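Local coordinates for protein gluconate kinase (PDB 3LL3) that binds ATP and D-xylulose and, as a member of the FGGY carbohydrate kinase family, probably phosphorylates a sugar or sugar acid such as gluconate, at residues A[69-74]-A[225-230]; A[212-217]-A[231-236]. One frame throughout, in Å; residues are numbered along the deposited sequence.

Contact 1: residues A[69-74]-A[225-230]; sequences GKIAAI and LGIDSD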
loop_
_atom_site.group_PDB
_atom_site.type_symbol
_atom_site.label_atom_id
_atom_site.label_comp_id
_atom_site.label_asym_id
_atom_site.label_seq_id
_atom_site.Cartn_x
_atom_site.Cartn_y
_atom_site.Cartn_z
ATOM N N GLY A 69 -4.652 -52.046 26.404
ATOM C CA GLY A 69 -4.656 -52.750 25.137
ATOM C C GLY A 69 -3.295 -52.750 24.470
ATOM O O GLY A 69 -2.336 -52.182 24.996
ATOM N N LYS A 70 -3.226 -53.338 23.303
ATOM C CA LYS A 70 -1.995 -53.426 22.571
ATOM C C LYS A 70 -1.862 -52.292 21.559
ATOM O O LYS A 70 -2.785 -51.973 20.876
ATOM C CB LYS A 70 -1.937 -54.770 21.852
ATOM C CG LYS A 70 -1.603 -55.951 22.716
ATOM C CD LYS A 70 -2.254 -57.200 22.194
ATOM C CE LYS A 70 -1.272 -58.308 21.970
ATOM N NZ LYS A 70 -1.806 -59.687 22.334
ATOM N N ILE A 71 -0.682 -51.713 21.481
ATOM C CA ILE A 71 -0.353 -50.801 20.401
ATOM C C ILE A 71 0.188 -51.629 19.244
ATOM O O ILE A 71 1.300 -52.145 19.309
ATOM C CB ILE A 71 0.686 -49.763 20.838
ATOM C CG1 ILE A 71 0.214 -49.027 22.099
ATOM C CG2 ILE A 71 0.965 -48.781 19.712
ATOM C CD1 ILE A 71 -1.193 -48.408 21.981
ATOM N N ALA A 72 -0.608 -51.772 18.191
ATOM C CA ALA A 72 -0.219 -52.581 17.043
ATOM C C ALA A 72 0.847 -51.898 16.187
ATOM O O ALA A 72 1.690 -52.557 15.581
ATOM C CB ALA A 72 -1.441 -52.938 16.204
ATOM N N ALA A 73 0.826 -50.569 16.143
ATOM C CA ALA A 73 1.772 -49.865 15.299
ATOM C C ALA A 73 1.879 -48.403 15.704
ATOM O O ALA A 73 0.927 -47.830 16.230
ATOM C CB ALA A 73 1.367 -50.001 13.845
ATOM N N ILE A 74 3.056 -47.818 15.486
ATOM C CA ILE A 74 3.263 -46.389 15.662
ATOM C C ILE A 74 3.757 -45.839 14.322
ATOM O O ILE A 74 4.789 -46.277 13.807
ATOM C CB ILE A 74 4.294 -46.101 16.751
ATOM C CG1 ILE A 74 3.856 -46.732 18.073
ATOM C CG2 ILE A 74 4.507 -44.611 16.933
ATOM C CD1 ILE A 74 4.956 -46.694 19.125
ATOM N N LEU A 225 8.314 -46.929 26.565
ATOM C CA LEU A 225 7.179 -46.395 25.826
ATOM C C LEU A 225 5.854 -47.040 26.251
ATOM O O LEU A 225 4.775 -46.526 25.960
ATOM C CB LEU A 225 7.395 -46.563 24.321
ATOM C CG LEU A 225 8.638 -45.929 23.701
ATOM C CD1 LEU A 225 8.449 -45.823 22.204
ATOM C CD2 LEU A 225 8.942 -44.555 24.294
ATOM N N GLY A 226 5.935 -48.171 26.939
ATOM C CA GLY A 226 4.740 -48.803 27.455
ATOM C C GLY A 226 4.076 -49.672 26.413
ATOM O O GLY A 226 2.858 -49.864 26.438
ATOM N N ILE A 227 4.879 -50.221 25.511
ATOM C CA ILE A 227 4.360 -50.998 24.392
ATOM C C ILE A 227 4.717 -52.490 24.479
ATOM O O ILE A 227 5.307 -52.938 25.449
ATOM C CB ILE A 227 4.821 -50.388 23.043
ATOM C CG1 ILE A 227 6.354 -50.334 22.969
ATOM C CG2 ILE A 227 4.260 -48.987 22.895
ATOM C CD1 ILE A 227 6.900 -49.655 21.694
ATOM N N ASP A 228 4.315 -53.251 23.464
ATOM C CA ASP A 228 4.561 -54.690 23.378
ATOM C C ASP A 228 5.833 -54.888 22.598
ATOM O O ASP A 228 6.271 -53.980 21.885
ATOM C CB ASP A 228 3.476 -55.378 22.538
ATOM C CG ASP A 228 2.138 -55.397 23.203
ATOM O OD1 ASP A 228 1.907 -54.569 24.106
ATOM O OD2 ASP A 228 1.305 -56.250 22.814
ATOM N N SER A 229 6.380 -56.097 22.669
ATOM C CA SER A 229 7.484 -56.475 21.801
ATOM C C SER A 229 7.001 -56.745 20.373
ATOM O O SER A 229 7.819 -56.967 19.484
ATOM C CB SER A 229 8.224 -57.713 22.348
ATOM O OG SER A 229 7.430 -58.883 22.231
ATOM N N ASP A 230 5.688 -56.740 20.138
ATOM C CA ASP A 230 5.214 -56.917 18.761
ATOM C C ASP A 230 4.699 -55.629 18.107
ATOM O O ASP A 230 4.344 -55.626 16.932
ATOM C CB ASP A 230 4.211 -58.061 18.639
ATOM C CG ASP A 230 3.280 -58.132 19.808
ATOM O OD1 ASP A 230 2.900 -57.041 20.295
ATOM O OD2 ASP A 230 2.936 -59.269 20.231
HETATM O O HOH W 1 0.926 -51.245 25.707
HETATM O O HOH W 2 0.959 -55.385 19.388
HETATM O O HOH W 3 1.451 -55.220 15.475
#
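Lys70 lays its aliphatic chain across the carboxylate of Asp228 at about a right angle. OD2 of Asp228 lies 3.4 Å from Lys70 CE; its approach to Lys70 CG is unusually close in the model and doubtful in detail. The bends along the lysine carry NZ past this oxygen, 4.7 Å from Asp228 OD2, too far for a salt bridge. With an alanine in place of Lys70, the methylenes against Asp228 would be gone, and the neighbouring carboxylates of Asp228 and Asp230 would probably lose the positive charge that Lys70 holds near them. Apolar contacts lie deeper, where Ile227 crosses Ile71. Its CG1 branch takes the position between backbone N and carbonyl carbon (chi1 58°), which turns CG2 to Ile71 CG1 at 4.1 Å; with the chain extended beyond CG1, CD1 lies 4.4 Å from Ile74 CD1. Helix 49-65 packs on Ile71 through Thr64 and on Ile74 through Ile60. In the actin-like fold of the N-terminal domain, residues 70-74 lie on strand 70-78, an inner strand of the sheet, while 225-230 leads from the end of helix 219-225 through a loop to the adjacent parallel strand 232-238; Gly226, with positive phi, ends the helix in a Schellman motif. Polar links across the two segments run through water rather than direct hydrogen bonds. One water donates to Asp230 OD1 (2.7 Å) and to Ile71 O; a second donates to Ala72 O (2.7 Å) and to Asp230 O.

Contact 2: residues A[212-217]-A[231-236]; sequences KVIFPI and TKIILG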
loop_
_atom_site.group_PDB
_atom_site.type_symbol
_atom_site.label_atom_id
_atom_site.label_comp_id
_atom_site.label_asym_id
_atom_site.label_seq_id
_atom_site.Cartn_x
_atom_site.Cartn_y
_atom_site.Cartn_z
ATOM N N LYS A 212 6.589 -49.163 4.930
ATOM C CA LYS A 212 7.559 -50.165 5.363
ATOM C C LYS A 212 7.612 -50.303 6.885
ATOM O O LYS A 212 7.666 -49.315 7.609
ATOM C CB LYS A 212 8.962 -49.877 4.823
ATOM C CG LYS A 212 9.978 -50.923 5.339
ATOM C CD LYS A 212 11.000 -51.308 4.303
ATOM C CE LYS A 212 11.885 -52.461 4.819
ATOM N NZ LYS A 212 12.758 -53.022 3.748
ATOM N N VAL A 213 7.598 -51.538 7.359
ATOM C CA VAL A 213 7.684 -51.806 8.788
ATOM C C VAL A 213 9.150 -51.842 9.189
ATOM O O VAL A 213 9.922 -52.617 8.638
ATOM C CB VAL A 213 7.043 -53.159 9.148
ATOM C CG1 VAL A 213 7.212 -53.434 10.631
ATOM C CG2 VAL A 213 5.558 -53.182 8.770
ATOM N N ILE A 214 9.532 -50.979 10.125
ATOM C CA ILE A 214 10.884 -50.961 10.656
ATOM C C ILE A 214 10.875 -51.703 11.996
ATOM O O ILE A 214 10.283 -51.226 12.968
ATOM C CB ILE A 214 11.379 -49.538 10.894
ATOM C CG1 ILE A 214 11.028 -48.611 9.712
ATOM C CG2 ILE A 214 12.882 -49.550 11.151
ATOM C CD1 ILE A 214 11.534 -49.076 8.374
ATOM N N PHE A 215 11.537 -52.864 12.033
ATOM C CA PHE A 215 11.424 -53.816 13.132
ATOM C C PHE A 215 12.809 -54.385 13.435
ATOM O O PHE A 215 13.635 -54.514 12.526
ATOM C CB PHE A 215 10.488 -54.954 12.702
ATOM C CG PHE A 215 9.878 -55.733 13.847
ATOM C CD1 PHE A 215 8.777 -55.239 14.541
ATOM C CD2 PHE A 215 10.385 -56.983 14.209
ATOM C CE1 PHE A 215 8.208 -55.964 15.590
ATOM C CE2 PHE A 215 9.812 -57.717 15.257
ATOM C CZ PHE A 215 8.730 -57.208 15.947
ATOM N N PRO A 216 13.083 -54.711 14.710
ATOM C CA PRO A 216 12.218 -54.488 15.867
ATOM C C PRO A 216 12.598 -53.226 16.608
ATOM O O PRO A 216 13.648 -52.658 16.348
ATOM C CB PRO A 216 12.534 -55.687 16.776
ATOM C CG PRO A 216 13.640 -56.476 16.077
ATOM C CD PRO A 216 14.231 -55.559 15.067
ATOM N N ILE A 217 11.746 -52.812 17.536
ATOM C CA ILE A 217 12.077 -51.752 18.471
ATOM C C ILE A 217 12.960 -52.352 19.557
ATOM O O ILE A 217 12.778 -53.515 19.933
ATOM C CB ILE A 217 10.799 -51.180 19.112
ATOM C CG1 ILE A 217 9.918 -50.522 18.043
ATOM C CG2 ILE A 217 11.140 -50.197 20.222
ATOM C CD1 ILE A 217 8.585 -50.006 18.567
ATOM N N THR A 231 4.679 -54.547 18.876
ATOM C CA THR A 231 4.436 -53.209 18.343
ATOM C C THR A 231 5.376 -52.874 17.174
ATOM O O THR A 231 6.592 -52.927 17.320
ATOM C CB THR A 231 4.687 -52.144 19.415
ATOM O OG1 THR A 231 3.871 -52.404 20.555
ATOM C CG2 THR A 231 4.400 -50.733 18.873
ATOM N N LYS A 232 4.803 -52.490 16.034
ATOM C CA LYS A 232 5.575 -52.135 14.847
ATOM C C LYS A 232 5.790 -50.636 14.665
ATOM O O LYS A 232 4.930 -49.824 15.011
ATOM C CB LYS A 232 4.911 -52.696 13.585
ATOM C CG LYS A 232 5.156 -54.171 13.381
ATOM C CD LYS A 232 3.899 -54.955 13.583
ATOM C CE LYS A 232 3.206 -55.217 12.250
ATOM N NZ LYS A 232 3.465 -56.619 11.785
ATOM N N ILE A 233 6.949 -50.277 14.118
ATOM C CA ILE A 233 7.172 -48.934 13.641
ATOM C C ILE A 233 6.837 -48.917 12.156
ATOM O O ILE A 233 7.353 -49.735 11.390
ATOM C CB ILE A 233 8.633 -48.489 13.805
ATOM C CG1 ILE A 233 9.018 -48.474 15.281
ATOM C CG2 ILE A 233 8.827 -47.091 13.210
ATOM C CD1 ILE A 233 8.300 -47.399 16.062
ATOM N N ILE A 234 5.961 -47.999 11.757
ATOM C CA ILE A 234 5.674 -47.770 10.348
ATOM C C ILE A 234 6.509 -46.576 9.917
ATOM O O ILE A 234 6.484 -45.512 10.563
ATOM C CB ILE A 234 4.172 -47.496 10.121
ATOM C CG1 ILE A 234 3.325 -48.515 10.901
ATOM C CG2 ILE A 234 3.845 -47.534 8.631
ATOM C CD1 ILE A 234 3.712 -49.975 10.647
ATOM N N LEU A 235 7.275 -46.756 8.849
ATOM C CA LEU A 235 8.217 -45.738 8.439
ATOM C C LEU A 235 7.573 -44.340 8.356
ATOM O O LEU A 235 8.132 -43.358 8.838
ATOM C CB LEU A 235 8.866 -46.120 7.116
ATOM C CG LEU A 235 9.961 -45.165 6.662
ATOM C CD1 LEU A 235 11.022 -44.947 7.772
ATOM C CD2 LEU A 235 10.591 -45.638 5.341
ATOM N N GLY A 236 6.394 -44.248 7.761
ATOM C CA GLY A 236 5.711 -42.961 7.693
ATOM C C GLY A 236 6.157 -42.072 6.548
ATOM O O GLY A 236 6.789 -42.547 5.612
#
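The Phe215 ring meets Lys232 obliquely, CD1 lying 3.9 Å from Lys232 CG, while CE1 comes equally near the carbonyl oxygen of Thr231. One face of the ring carries CB of Pro216, 3.6 Å above the plane and offset toward the rim; a cis peptide joins these two residues. Lys232 CG also touches Val213 CG1 at 3.5 Å, a methyl brought there by lying anti to the valine's N (chi1 177°). Two backbone bonds tie the segments: Leu235 N to Lys212 O (2.9 Å) and Ile214 N to Ile233 O (2.8 Å). Ile233 O additionally receives a CA-H contact from Val213. Ile217 crosses Ile233 at about a right angle, their CG1 atoms 3.6 Å apart. Ile214 CG1 packs on Leu235 CD1, and helix 157-166 covers Ile214, Ile233 and Leu235. On the other sheet face, Val213 CG2 reaches Ile234 CD1 at 4.1 Å, and Ile234 also touches Ala73 and Ser75 of strand 70-78. Val213 and Ile234 form an antiparallel non-hydrogen-bonded pair, by which the short strand 213-214 closes the outer edge of the mixed six-stranded sheet in the actin-like N-terminal domain.

How the contacts relate
Both contacts involve the same sheet, whose strands 70-78 and 232-238 are neighbours, and their centres lie 11 Å apart. Contact 2 is the more buried: strand pairing by backbone hydrogen bonds, with isoleucines and a leucine packed beside the pairing. Contact 1 is partly buried, joining a strand to a loop through a few isoleucine contacts, charged side chains at the partly exposed side and waters. The chain runs directly from 225-230 into 231-236, and the two contacts meet there. Ile74 N probably bonds to Lys232 O, and Thr231 OG1 links Ile71 O with Asp228 N. Ile227 CD1 packs on Ile217 CD1 (3.6 Å), which makes the apolar layers continuous.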